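Local coordinates for cytoplasmic protein (Cryptococcus neoformans var. grubii serotype A, PDB 7LPO) that probably hydrolyses the beta-glucosidic bond of steryl glucosides, as a sterylglucosidase of glycoside hydrolase family 5, at residues 704-709 against 749-754; 736-741 against 764-769; 37-42 against 667-672; 676-681 against 692-697. All blocks are in the same frame, centred on the assembly; numbering follows the deposited sequence.

Contact 1 of 4, residues 704-709 against 749-754; sequences QVYTEI and TLRWWY
Y706 and R751 meet along the ring's CE1 side, where R751 CD comes to 3.5 Å from Y706 CE1. The guanidinium stands nearly upright to the ring, the planes 80° apart, and the bond from R751 NE to Y706 OH is weak at 3.4 Å. W753 approaches the same tyrosine from one face: its NE1 lies 3.4 Å from Y706 CD2, while Y706 CB sits over the five-membered ring, a CH-pi contact 3.9 Å from the centroid. A chi1 of 47° sets the Y706 ring between its own N and carbonyl carbon, within reach of both partners. T707 OG1 donates to Y754 OH at 2.6 Å. Backbone pairing carries these side chains: T707 with W752 and I709 with L750 are antiparallel hydrogen-bonded pairs, with E708 and R751 forming the non-hydrogen-bonded pair between them. L750 N to I709 O, 2.8 Å, is almost straight at 175°. T707, I709, L750 and W752 share one face, and the packing of W752 on V693 and I766 of the opposing sheet marks it as the inner face of one layer in the beta-sandwich C-terminal domain of this GH5 enzyme. I709 CD1 approaches W752 CE3 at 4.4 Å. The second shell fixes the polar ends. V674 serves both hydroxyls, its N bonded to T707 OG1 and its O to Y754 OH. R34 takes E708 in a salt bridge, whereas Q746 and D646 hold the guanidinium of R751. W753 NE1 bonds to E703 O, and R742 makes a cation-pi contact with the W753 ring.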
loop_
_atom_site.group_PDB
_atom_site.type_symbol
_atom_site.label_atom_id
_atom_site.label_comp_id
_atom_site.label_asym_id
_atom_site.label_seq_id
_atom_site.Cartn_x
_atom_site.Cartn_y
_atom_site.Cartn_z
ATOM N N GLN A 704 20.207 29.872 10.076
ATOM C CA GLN A 704 19.075 29.565 9.224
ATOM C C GLN A 704 19.010 28.094 8.840
ATOM O O GLN A 704 18.010 27.671 8.252
ATOM C CB GLN A 704 19.132 30.424 7.950
ATOM C CG GLN A 704 18.448 31.784 8.061
ATOM C CD GLN A 704 19.138 32.709 9.045
ATOM O OE1 GLN A 704 18.483 33.344 9.879
ATOM N NE2 GLN A 704 20.468 32.797 8.954
ATOM N N VAL A 705 20.048 27.312 9.149
ATOM C CA VAL A 705 20.131 25.899 8.785
ATOM C C VAL A 705 20.380 25.125 10.073
ATOM O O VAL A 705 21.511 25.060 10.566
ATOM C CB VAL A 705 21.225 25.623 7.748
ATOM C CG1 VAL A 705 21.228 24.159 7.347
ATOM C CG2 VAL A 705 21.010 26.519 6.530
ATOM N N TYR A 706 19.323 24.523 10.610
ATOM C CA TYR A 706 19.354 23.862 11.901
ATOM C C TYR A 706 18.452 22.638 11.840
ATOM O O TYR A 706 17.723 22.412 10.869
ATOM C CB TYR A 706 18.889 24.821 13.003
ATOM C CG TYR A 706 17.635 25.522 12.586
ATOM C CD1 TYR A 706 16.401 24.929 12.779
ATOM C CD2 TYR A 706 17.682 26.750 11.936
ATOM C CE1 TYR A 706 15.241 25.545 12.366
ATOM C CE2 TYR A 706 16.515 27.380 11.509
ATOM C CZ TYR A 706 15.302 26.770 11.733
ATOM O OH TYR A 706 14.132 27.363 11.326
ATOM N N THR A 707 18.493 21.853 12.906
ATOM C CA THR A 707 17.661 20.672 13.039
ATOM C C THR A 707 16.303 21.044 13.624
ATOM O O THR A 707 16.212 21.842 14.563
ATOM C CB THR A 707 18.367 19.647 13.922
ATOM O OG1 THR A 707 19.597 19.258 13.294
ATOM C CG2 THR A 707 17.503 18.428 14.157
ATOM N N GLU A 708 15.249 20.469 13.046
ATOM C CA GLU A 708 13.875 20.697 13.468
ATOM C C GLU A 708 13.257 19.366 13.859
ATOM O O GLU A 708 13.336 18.393 13.104
ATOM C CB GLU A 708 13.028 21.340 12.368
ATOM C CG GLU A 708 13.493 22.712 11.945
ATOM C CD GLU A 708 12.614 23.321 10.855
ATOM O OE1 GLU A 708 11.446 23.661 11.154
ATOM O OE2 GLU A 708 13.097 23.459 9.707
ATOM N N ILE A 709 12.638 19.338 15.030
ATOM C CA ILE A 709 12.038 18.143 15.599
ATOM C C ILE A 709 10.589 18.462 15.933
ATOM O O ILE A 709 10.291 19.526 16.485
ATOM C CB ILE A 709 12.807 17.673 16.856
ATOM C CG1 ILE A 709 14.117 17.003 16.441
ATOM C CG2 ILE A 709 11.946 16.752 17.688
ATOM C CD1 ILE A 709 15.179 16.979 17.546
ATOM N N THR A 749 7.109 22.511 17.693
ATOM C CA THR A 749 8.383 22.474 16.990
ATOM C C THR A 749 9.521 22.742 17.961
ATOM O O THR A 749 9.461 23.691 18.751
ATOM C CB THR A 749 8.420 23.514 15.863
ATOM O OG1 THR A 749 7.267 23.365 15.025
ATOM C CG2 THR A 749 9.685 23.359 15.009
ATOM N N LEU A 750 10.552 21.903 17.894
ATOM C CA LEU A 750 11.816 22.121 18.579
ATOM C C LEU A 750 12.883 22.435 17.540
ATOM O O LEU A 750 13.008 21.721 16.540
ATOM C CB LEU A 750 12.209 20.888 19.390
ATOM C CG LEU A 750 13.643 20.855 19.912
ATOM C CD1 LEU A 750 13.908 22.048 20.791
ATOM C CD2 LEU A 750 13.865 19.571 20.668
ATOM N N ARG A 751 13.641 23.505 17.769
ATOM C CA ARG A 751 14.696 23.935 16.861
ATOM C C ARG A 751 16.025 23.804 17.581
ATOM O O ARG A 751 16.155 24.249 18.722
ATOM C CB ARG A 751 14.475 25.376 16.396
ATOM C CG ARG A 751 13.213 25.538 15.570
ATOM C CD ARG A 751 13.153 26.887 14.865
ATOM N NE ARG A 751 12.016 26.941 13.945
ATOM C CZ ARG A 751 10.801 27.371 14.281
ATOM N NH1 ARG A 751 10.562 27.798 15.516
ATOM N NH2 ARG A 751 9.823 27.379 13.384
ATOM N N TRP A 752 17.007 23.203 16.914
ATOM C CA TRP A 752 18.247 22.768 17.546
ATOM C C TRP A 752 19.431 23.214 16.697
ATOM O O TRP A 752 19.703 22.632 15.638
ATOM C CB TRP A 752 18.226 21.255 17.737
ATOM C CG TRP A 752 19.386 20.699 18.491
ATOM C CD1 TRP A 752 20.244 21.379 19.308
ATOM C CD2 TRP A 752 19.819 19.334 18.504
ATOM N NE1 TRP A 752 21.184 20.521 19.824
ATOM C CE2 TRP A 752 20.946 19.261 19.341
ATOM C CE3 TRP A 752 19.366 18.170 17.884
ATOM C CZ2 TRP A 752 21.615 18.071 19.580
ATOM C CZ3 TRP A 752 20.034 16.994 18.120
ATOM C CH2 TRP A 752 21.142 16.949 18.963
ATOM N N TRP A 753 20.118 24.259 17.153
ATOM C CA TRP A 753 21.327 24.750 16.510
ATOM C C TRP A 753 22.542 24.128 17.180
ATOM O O TRP A 753 22.584 24.002 18.410
ATOM C CB TRP A 753 21.450 26.272 16.610
ATOM C CG TRP A 753 20.380 27.079 15.943
ATOM C CD1 TRP A 753 20.458 27.694 14.732
ATOM C CD2 TRP A 753 19.093 27.397 16.472
ATOM N NE1 TRP A 753 19.295 28.369 14.465
ATOM C CE2 TRP A 753 18.436 28.197 15.517
ATOM C CE3 TRP A 753 18.429 27.081 17.659
ATOM C CZ2 TRP A 753 17.149 28.678 15.711
ATOM C CZ3 TRP A 753 17.153 27.563 17.850
ATOM C CH2 TRP A 753 16.529 28.352 16.888
ATOM N N TYR A 754 23.540 23.758 16.381
ATOM C CA TYR A 754 24.791 23.283 16.956
ATOM C C TYR A 754 25.910 23.491 15.953
ATOM O O TYR A 754 25.653 23.534 14.745
ATOM C CB TYR A 754 24.712 21.801 17.370
ATOM C CG TYR A 754 23.992 20.872 16.412
ATOM C CD1 TYR A 754 24.547 20.534 15.185
ATOM C CD2 TYR A 754 22.771 20.308 16.755
ATOM C CE1 TYR A 754 23.882 19.678 14.312
ATOM C CE2 TYR A 754 22.107 19.456 15.898
ATOM C CZ TYR A 754 22.668 19.140 14.683
ATOM O OH TYR A 754 21.997 18.286 13.842
#

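Contact 2 of 4, residues 736-741 against 764-769; sequences IVASHG and YTIEVQ
H740 turns its ring onto Y764 with CG beside the backbone N (chi1 -59°), and Y764 does likewise (chi1 -58°); the two rings come face to face, centroids 3.8 Å apart and planes only 11° from parallel. The closest atoms are H740 ND1 and Y764 CD1, at 3.4 Å. S739 OG, tucked between its own N and carbonyl carbon, accepts the amide of T765 N at 2.9 Å. The same hydroxyl meets H740 ND1 at 2.8 Å from the edge of the imidazole, in its plane, which would help hold the imidazole's rotation against the tyrosine. S739 N returns a bond to T765 O, so a side chain and a main chain together prolong the ladder past A738. Before it, V737 and E767 form a hydrogen-bonded pair with both amides engaged. On the face of I736, A738, I766 and V768, I736 CG2 lies alongside I766 CD1 at 3.9 Å, and A738 CB meets I766 CG1 at 4.1 Å. On the face of V737 and E767 a water 2.7 Å from T765 OG1 also lies near V737 O and E767 OE2, bridging the strands. Outside the pair, Y764 OH bonds to P755 O. Strand 734-738 is an outermost strand of a four-stranded antiparallel sheet, one layer of the C-terminal beta-sandwich.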
loop_
_atom_site.group_PDB
_atom_site.type_symbol
_atom_site.label_atom_id
_atom_site.label_comp_id
_atom_site.label_asym_id
_atom_site.label_seq_id
_atom_site.Cartn_x
_atom_site.Cartn_y
_atom_site.Cartn_z
ATOM N N ILE A 736 14.547 19.405 28.282
ATOM C CA ILE A 736 15.378 19.076 27.130
ATOM C C ILE A 736 16.839 19.042 27.561
ATOM O O ILE A 736 17.316 19.964 28.231
ATOM C CB ILE A 736 15.177 20.088 25.989
ATOM C CG1 ILE A 736 13.726 20.044 25.484
ATOM C CG2 ILE A 736 16.164 19.817 24.866
ATOM C CD1 ILE A 736 13.342 21.227 24.628
ATOM N N VAL A 737 17.548 17.991 27.159
ATOM C CA VAL A 737 18.972 17.831 27.436
ATOM C C VAL A 737 19.662 17.558 26.106
ATOM O O VAL A 737 19.480 16.486 25.516
ATOM C CB VAL A 737 19.243 16.698 28.435
ATOM C CG1 VAL A 737 20.740 16.563 28.703
ATOM C CG2 VAL A 737 18.487 16.946 29.732
ATOM N N ALA A 738 20.443 18.522 25.629
ATOM C CA ALA A 738 21.207 18.382 24.399
ATOM C C ALA A 738 22.700 18.383 24.706
ATOM O O ALA A 738 23.173 19.158 25.543
ATOM C CB ALA A 738 20.871 19.503 23.413
ATOM N N SER A 739 23.440 17.512 24.017
ATOM C CA SER A 739 24.862 17.348 24.290
ATOM C C SER A 739 25.688 18.503 23.738
ATOM O O SER A 739 26.753 18.813 24.281
ATOM C CB SER A 739 25.357 16.031 23.689
ATOM O OG SER A 739 25.204 16.054 22.277
ATOM N N HIS A 740 25.225 19.119 22.656
ATOM C CA HIS A 740 25.876 20.257 22.032
ATOM C C HIS A 740 24.806 21.274 21.667
ATOM O O HIS A 740 23.632 20.934 21.511
ATOM C CB HIS A 740 26.651 19.853 20.763
ATOM C CG HIS A 740 27.715 18.826 20.994
ATOM N ND1 HIS A 740 27.434 17.541 21.411
ATOM C CD2 HIS A 740 29.061 18.892 20.856
ATOM C CE1 HIS A 740 28.562 16.862 21.526
ATOM N NE2 HIS A 740 29.564 17.660 21.200
ATOM N N GLY A 741 25.218 22.532 21.531
ATOM C CA GLY A 741 24.362 23.538 20.929
ATOM C C GLY A 741 23.278 24.089 21.844
ATOM O O GLY A 741 23.334 23.993 23.076
ATOM N N TYR A 764 26.016 13.739 18.136
ATOM C CA TYR A 764 25.317 14.564 19.105
ATOM C C TYR A 764 24.014 13.877 19.513
ATOM O O TYR A 764 23.468 13.049 18.781
ATOM C CB TYR A 764 25.010 15.938 18.518
ATOM C CG TYR A 764 26.196 16.732 18.029
ATOM C CD1 TYR A 764 27.494 16.289 18.214
ATOM C CD2 TYR A 764 26.007 17.949 17.392
ATOM C CE1 TYR A 764 28.571 17.037 17.772
ATOM C CE2 TYR A 764 27.063 18.691 16.945
ATOM C CZ TYR A 764 28.343 18.235 17.132
ATOM O OH TYR A 764 29.389 19.002 16.678
ATOM N N THR A 765 23.515 14.228 20.696
ATOM C CA THR A 765 22.282 13.640 21.197
ATOM C C THR A 765 21.401 14.717 21.810
ATOM O O THR A 765 21.884 15.726 22.334
ATOM C CB THR A 765 22.537 12.546 22.256
ATOM O OG1 THR A 765 23.146 13.126 23.424
ATOM C CG2 THR A 765 23.429 11.451 21.694
ATOM N N ILE A 766 20.096 14.474 21.760
ATOM C CA ILE A 766 19.105 15.333 22.393
ATOM C C ILE A 766 18.068 14.427 23.034
ATOM O O ILE A 766 17.617 13.458 22.411
ATOM C CB ILE A 766 18.452 16.309 21.389
ATOM C CG1 ILE A 766 17.604 17.333 22.143
ATOM C CG2 ILE A 766 17.617 15.574 20.355
ATOM C CD1 ILE A 766 17.334 18.601 21.353
ATOM N N GLU A 767 17.704 14.729 24.278
ATOM C CA GLU A 767 16.725 13.954 25.024
ATOM C C GLU A 767 15.610 14.869 25.508
ATOM O O GLU A 767 15.862 15.997 25.945
ATOM C CB GLU A 767 17.378 13.239 26.202
ATOM C CG GLU A 767 18.558 12.378 25.793
ATOM C CD GLU A 767 19.474 12.046 26.952
ATOM O OE1 GLU A 767 19.113 11.151 27.745
ATOM O OE2 GLU A 767 20.553 12.680 27.066
ATOM N N VAL A 768 14.380 14.373 25.425
ATOM C CA VAL A 768 13.187 15.147 25.734
ATOM C C VAL A 768 12.258 14.286 26.575
ATOM O O VAL A 768 12.147 13.075 26.352
ATOM C CB VAL A 768 12.472 15.611 24.449
ATOM C CG1 VAL A 768 11.182 16.376 24.786
ATOM C CG2 VAL A 768 13.399 16.451 23.590
ATOM N N GLN A 769 11.595 14.906 27.549
ATOM C CA GLN A 769 10.502 14.245 28.242
ATOM C C GLN A 769 9.566 15.299 28.801
ATOM O O GLN A 769 9.970 16.435 29.062
ATOM C CB GLN A 769 10.987 13.329 29.371
ATOM C CG GLN A 769 11.714 14.023 30.499
ATOM C CD GLN A 769 12.337 13.028 31.467
ATOM O OE1 GLN A 769 11.667 12.123 31.968
ATOM N NE2 GLN A 769 13.628 13.180 31.718
HETATM O O HOH W 1 21.643 14.254 25.414
#

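Contact 3 of 4, residues 37-42 against 667-672; sequences VLRGVN and RPYPVA
Y669, V37 and R39 bury most of the surface between these segments. The Y669 ring receives R39 CD over one face, 3.9 Å from the centroid and 17° off the normal, a CH-pi contact. R39, extended from CG to NE, runs antiparallel to the tyrosine side chain, bringing NH1 to 3.4 Å from Y669 CB with the guanidinium and ring planes 25° apart. V37 works at another part of the ring: its carbonyl O approaches the edge in plane, 3.7 Å from Y669 CE2, and its CG1 touches Y669 CD2. V37 CB also comes to 3.3 Å from P670 O. V37 N bonds to V671 O at 3.2 Å, nearly straight at the hydrogen, although the donor stands above the carbonyl plane rather than on a lone pair. A water lies 2.8 Å from P668 O and accepts from R667 NE at 3.3 Å; its bond from R39 NH1 is weak. Polar ends are anchored further out, R39 by D561 and L566 O, Y669 OH by G95 O. Strand 35-43 runs parallel to strands 98-104 and 567-570, as expected for the TIM barrel of GH5, and antiparallel to strand 669-673, whose V671 and A672 form a classic bulge opposite E708, on strand 707-710.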
loop_
_atom_site.group_PDB
_atom_site.type_symbol
_atom_site.label_atom_id
_atom_site.label_comp_id
_atom_site.label_asym_id
_atom_site.label_seq_id
_atom_site.Cartn_x
_atom_site.Cartn_y
_atom_site.Cartn_z
ATOM N N VAL A 37 13.095 13.631 6.994
ATOM C CA VAL A 37 12.308 12.439 7.287
ATOM C C VAL A 37 10.857 12.755 6.958
ATOM O O VAL A 37 10.291 13.718 7.493
ATOM C CB VAL A 37 12.450 11.987 8.747
ATOM C CG1 VAL A 37 11.490 10.814 9.035
ATOM C CG2 VAL A 37 13.890 11.592 9.056
ATOM N N LEU A 38 10.262 11.953 6.075
ATOM C CA LEU A 38 8.893 12.159 5.622
ATOM C C LEU A 38 8.000 11.098 6.247
ATOM O O LEU A 38 8.216 9.898 6.043
ATOM C CB LEU A 38 8.795 12.105 4.098
ATOM C CG LEU A 38 9.584 13.182 3.353
ATOM C CD1 LEU A 38 9.504 12.890 1.850
ATOM C CD2 LEU A 38 9.067 14.578 3.665
ATOM N N ARG A 39 6.986 11.548 6.978
ATOM C CA ARG A 39 6.083 10.660 7.686
ATOM C C ARG A 39 4.664 11.167 7.536
ATOM O O ARG A 39 4.400 12.368 7.652
ATOM C CB ARG A 39 6.463 10.554 9.166
ATOM C CG ARG A 39 7.651 9.635 9.367
ATOM C CD ARG A 39 8.115 9.567 10.821
ATOM N NE ARG A 39 9.252 8.661 10.899
ATOM C CZ ARG A 39 9.809 8.225 12.019
ATOM N NH1 ARG A 39 9.338 8.611 13.196
ATOM N NH2 ARG A 39 10.843 7.386 11.946
ATOM N N GLY A 40 3.753 10.237 7.286
ATOM C CA GLY A 40 2.377 10.604 7.081
ATOM C C GLY A 40 1.480 9.398 6.942
ATOM O O GLY A 40 1.716 8.371 7.587
ATOM N N VAL A 41 0.454 9.514 6.094
ATOM C CA VAL A 41 -0.595 8.510 5.982
ATOM C C VAL A 41 -0.941 8.301 4.517
ATOM O O VAL A 41 -0.670 9.145 3.658
ATOM C CB VAL A 41 -1.861 8.919 6.764
ATOM C CG1 VAL A 41 -1.508 9.229 8.194
ATOM C CG2 VAL A 41 -2.509 10.163 6.112
ATOM N N ASN A 42 -1.534 7.142 4.241
ATOM C CA ASN A 42 -2.199 6.908 2.968
ATOM C C ASN A 42 -3.577 7.551 3.016
ATOM O O ASN A 42 -4.347 7.314 3.952
ATOM C CB ASN A 42 -2.328 5.414 2.692
ATOM C CG ASN A 42 -1.013 4.781 2.288
ATOM O OD1 ASN A 42 -0.771 4.518 1.106
ATOM N ND2 ASN A 42 -0.147 4.552 3.267
ATOM N N ARG A 667 3.863 10.812 17.240
ATOM C CA ARG A 667 5.134 10.572 17.911
ATOM C C ARG A 667 6.136 11.669 17.590
ATOM O O ARG A 667 6.079 12.269 16.511
ATOM C CB ARG A 667 5.759 9.232 17.490
ATOM C CG ARG A 667 4.786 8.067 17.341
ATOM C CD ARG A 667 5.352 7.001 16.399
ATOM N NE ARG A 667 6.562 6.374 16.920
ATOM C CZ ARG A 667 6.581 5.453 17.887
ATOM N NH1 ARG A 667 5.452 5.036 18.454
ATOM N NH2 ARG A 667 7.739 4.944 18.289
ATOM N N PRO A 668 7.072 11.941 18.500
ATOM C CA PRO A 668 8.164 12.870 18.175
ATOM C C PRO A 668 9.112 12.268 17.150
ATOM O O PRO A 668 9.392 11.067 17.167
ATOM C CB PRO A 668 8.868 13.073 19.519
ATOM C CG PRO A 668 8.614 11.762 20.249
ATOM C CD PRO A 668 7.213 11.370 19.856
ATOM N N TYR A 669 9.615 13.113 16.259
ATOM C CA TYR A 669 10.596 12.675 15.275
ATOM C C TYR A 669 11.241 13.903 14.645
ATOM O O TYR A 669 10.658 14.994 14.667
ATOM C CB TYR A 669 9.954 11.789 14.196
ATOM C CG TYR A 669 9.139 12.519 13.172
ATOM C CD1 TYR A 669 7.847 12.931 13.451
ATOM C CD2 TYR A 669 9.652 12.769 11.906
ATOM C CE1 TYR A 669 7.091 13.601 12.501
ATOM C CE2 TYR A 669 8.910 13.420 10.948
ATOM C CZ TYR A 669 7.630 13.837 11.251
ATOM O OH TYR A 669 6.895 14.491 10.298
ATOM N N PRO A 670 12.447 13.740 14.079
ATOM C CA PRO A 670 13.153 14.859 13.437
ATOM C C PRO A 670 12.706 15.072 11.997
ATOM O O PRO A 670 12.955 14.240 11.121
ATOM C CB PRO A 670 14.625 14.428 13.520
ATOM C CG PRO A 670 14.560 12.916 13.448
ATOM C CD PRO A 670 13.254 12.505 14.105
ATOM N N VAL A 671 12.079 16.220 11.744
ATOM C CA VAL A 671 11.615 16.538 10.399
ATOM C C VAL A 671 12.791 16.845 9.477
ATOM O O VAL A 671 12.777 16.485 8.291
ATOM C CB VAL A 671 10.622 17.713 10.455
ATOM C CG1 VAL A 671 10.295 18.180 9.064
ATOM C CG2 VAL A 671 9.362 17.316 11.207
ATOM N N ALA A 672 13.817 17.522 9.992
ATOM C CA ALA A 672 14.951 17.921 9.170
ATOM C C ALA A 672 16.172 18.023 10.060
ATOM O O ALA A 672 16.096 18.560 11.170
ATOM C CB ALA A 672 14.701 19.252 8.456
HETATM O O HOH W 2 9.008 8.425 16.214
#

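Contact 4 of 4, residues 676-681 against 692-697; sequences IPERID and AVRVRA
Strands 676-681 and 692-696 run antiparallel at 152° as arms of a beta hairpin, and a classic bulge shifts their register by one where E678 and R679 both face A692. A692 O accepts both amides, E678 N at 2.9 Å and R679 N at 3.1 Å, while I676 and R694 form a hydrogen-bonded pair beyond the bulge. At the bulge E678 points its side chain toward the other strand, and with CG anti to its N (chi1 -177°) and the chain bent at the next bond its carboxylate reaches R694 in a salt bridge. R694 NE meets E678 OE2 at 2.8 Å on the syn side of the oxygen, near the guanidinium plane; R694 NH2 adds a weak bond to each oxygen, and the two flat groups are tilted 41°. I676 lays CG1 over one face of the R696 guanidinium, 3.7 Å from R696 NH2, whose charge is taken by D699. Along its own strand, R679 grips D681 side-on, NE to OD2 at 2.6 Å and NH2 to OD1 at 3.0 Å. Each of the three arginines thus has an acidic partner close by, so the charges here are probably largely balanced, with one of the acids set at the bulge.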
loop_
_atom_site.group_PDB
_atom_site.type_symbol
_atom_site.label_atom_id
_atom_site.label_comp_id
_atom_site.label_asym_id
_atom_site.label_seq_id
_atom_site.Cartn_x
_atom_site.Cartn_y
_atom_site.Cartn_z
ATOM N N ILE A 676 23.215 13.268 9.726
ATOM C CA ILE A 676 22.584 12.008 9.345
ATOM C C ILE A 676 21.860 11.445 10.564
ATOM O O ILE A 676 22.487 11.265 11.620
ATOM C CB ILE A 676 23.616 11.002 8.815
ATOM C CG1 ILE A 676 24.300 11.536 7.558
ATOM C CG2 ILE A 676 22.950 9.656 8.524
ATOM C CD1 ILE A 676 23.349 11.824 6.410
ATOM N N PRO A 677 20.563 11.146 10.474
ATOM C CA PRO A 677 19.891 10.493 11.605
ATOM C C PRO A 677 20.570 9.171 11.918
ATOM O O PRO A 677 20.769 8.334 11.037
ATOM C CB PRO A 677 18.449 10.288 11.109
ATOM C CG PRO A 677 18.285 11.213 9.939
ATOM C CD PRO A 677 19.658 11.347 9.325
ATOM N N GLU A 678 20.930 8.981 13.184
ATOM C CA GLU A 678 21.577 7.748 13.613
ATOM C C GLU A 678 20.655 6.839 14.412
ATOM O O GLU A 678 20.618 5.630 14.159
ATOM C CB GLU A 678 22.833 8.063 14.441
ATOM C CG GLU A 678 23.602 6.820 14.856
ATOM C CD GLU A 678 25.081 6.907 14.542
ATOM O OE1 GLU A 678 25.884 6.900 15.493
ATOM O OE2 GLU A 678 25.441 6.981 13.348
ATOM N N ARG A 679 19.908 7.381 15.375
ATOM C CA ARG A 679 19.063 6.542 16.216
ATOM C C ARG A 679 17.912 7.352 16.799
ATOM O O ARG A 679 18.105 8.486 17.250
ATOM C CB ARG A 679 19.865 5.900 17.362
ATOM C CG ARG A 679 19.203 4.637 17.858
ATOM C CD ARG A 679 19.727 4.034 19.144
ATOM N NE ARG A 679 18.652 3.186 19.669
ATOM C CZ ARG A 679 18.419 1.926 19.297
ATOM N NH1 ARG A 679 19.214 1.323 18.422
ATOM N NH2 ARG A 679 17.384 1.263 19.807
ATOM N N ILE A 680 16.723 6.752 16.810
ATOM C CA ILE A 680 15.551 7.344 17.445
ATOM C C ILE A 680 14.956 6.338 18.414
ATOM O O ILE A 680 14.777 5.167 18.065
ATOM C CB ILE A 680 14.477 7.757 16.428
ATOM C CG1 ILE A 680 14.972 8.886 15.536
ATOM C CG2 ILE A 680 13.210 8.179 17.163
ATOM C CD1 ILE A 680 14.201 8.978 14.241
ATOM N N ASP A 681 14.613 6.806 19.614
ATOM C CA ASP A 681 13.967 5.980 20.624
ATOM C C ASP A 681 12.867 6.798 21.279
ATOM O O ASP A 681 13.098 7.935 21.701
ATOM C CB ASP A 681 14.963 5.500 21.686
ATOM C CG ASP A 681 15.926 4.447 21.162
ATOM O OD1 ASP A 681 15.473 3.356 20.745
ATOM O OD2 ASP A 681 17.145 4.701 21.182
ATOM N N ALA A 692 19.791 10.651 18.292
ATOM C CA ALA A 692 21.224 10.731 18.037
ATOM C C ALA A 692 21.465 10.989 16.556
ATOM O O ALA A 692 20.870 10.323 15.701
ATOM C CB ALA A 692 21.928 9.441 18.458
ATOM N N VAL A 693 22.354 11.931 16.255
ATOM C CA VAL A 693 22.639 12.335 14.883
ATOM C C VAL A 693 24.148 12.325 14.655
ATOM O O VAL A 693 24.923 12.780 15.502
ATOM C CB VAL A 693 22.039 13.724 14.577
ATOM C CG1 VAL A 693 22.377 14.694 15.684
ATOM C CG2 VAL A 693 22.523 14.243 13.230
ATOM N N ARG A 694 24.561 11.795 13.510
ATOM C CA ARG A 694 25.959 11.803 13.100
ATOM C C ARG A 694 26.215 13.080 12.313
ATOM O O ARG A 694 25.597 13.298 11.263
ATOM C CB ARG A 694 26.275 10.568 12.257
ATOM C CG ARG A 694 27.737 10.422 11.855
ATOM C CD ARG A 694 28.043 9.009 11.360
ATOM N NE ARG A 694 27.843 8.010 12.409
ATOM C CZ ARG A 694 28.747 7.694 13.334
ATOM N NH1 ARG A 694 29.931 8.283 13.349
ATOM N NH2 ARG A 694 28.467 6.779 14.248
ATOM N N VAL A 695 27.112 13.922 12.824
ATOM C CA VAL A 695 27.398 15.236 12.257
ATOM C C VAL A 695 28.849 15.245 11.793
ATOM O O VAL A 695 29.758 14.950 12.576
ATOM C CB VAL A 695 27.147 16.365 13.277
ATOM C CG1 VAL A 695 27.257 17.743 12.610
ATOM C CG2 VAL A 695 25.778 16.218 13.941
ATOM N N ARG A 696 29.065 15.579 10.527
ATOM C CA ARG A 696 30.393 15.605 9.933
ATOM C C ARG A 696 30.935 17.031 9.891
ATOM O O ARG A 696 30.199 18.012 10.027
ATOM C CB ARG A 696 30.365 15.019 8.517
ATOM C CG ARG A 696 29.935 13.557 8.447
ATOM C CD ARG A 696 29.127 13.266 7.178
ATOM N NE ARG A 696 27.884 14.038 7.095
ATOM C CZ ARG A 696 26.928 13.827 6.190
ATOM N NH1 ARG A 696 27.064 12.858 5.291
ATOM N NH2 ARG A 696 25.836 14.581 6.181
ATOM N N ALA A 697 32.247 17.131 9.674
ATOM C CA ALA A 697 32.904 18.431 9.685
ATOM C C ALA A 697 32.518 19.292 8.490
ATOM O O ALA A 697 32.644 20.520 8.564
ATOM C CB ALA A 697 34.420 18.246 9.723
#

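How the contacts relate
Contacts 1, 2 and 4 belong to the C-terminal domain, with centres 12 to 13 Å apart; contact 3 ties that domain to the barrel and lies nearer the chain's centre, about 18 Å away against 29 to 35 Å. Contacts 2 and 4 share a sheet through Y764 O and V693 N, 3.0 Å apart and probably hydrogen-bonded. Contact 1 lies in the opposing layer: W752 NE1 probably bonds to H740 O of contact 2 at 3.0 Å, and Y754 CE1 packs on V695 CG2 of contact 4 at 4.0 Å. E708 N to A672 O, 2.8 Å, continues contact 1 into contact 3, and P670 CD of contact 3 touches I680 CD1 of contact 4 at 3.7 Å. Contacts 2 and 3 do not touch.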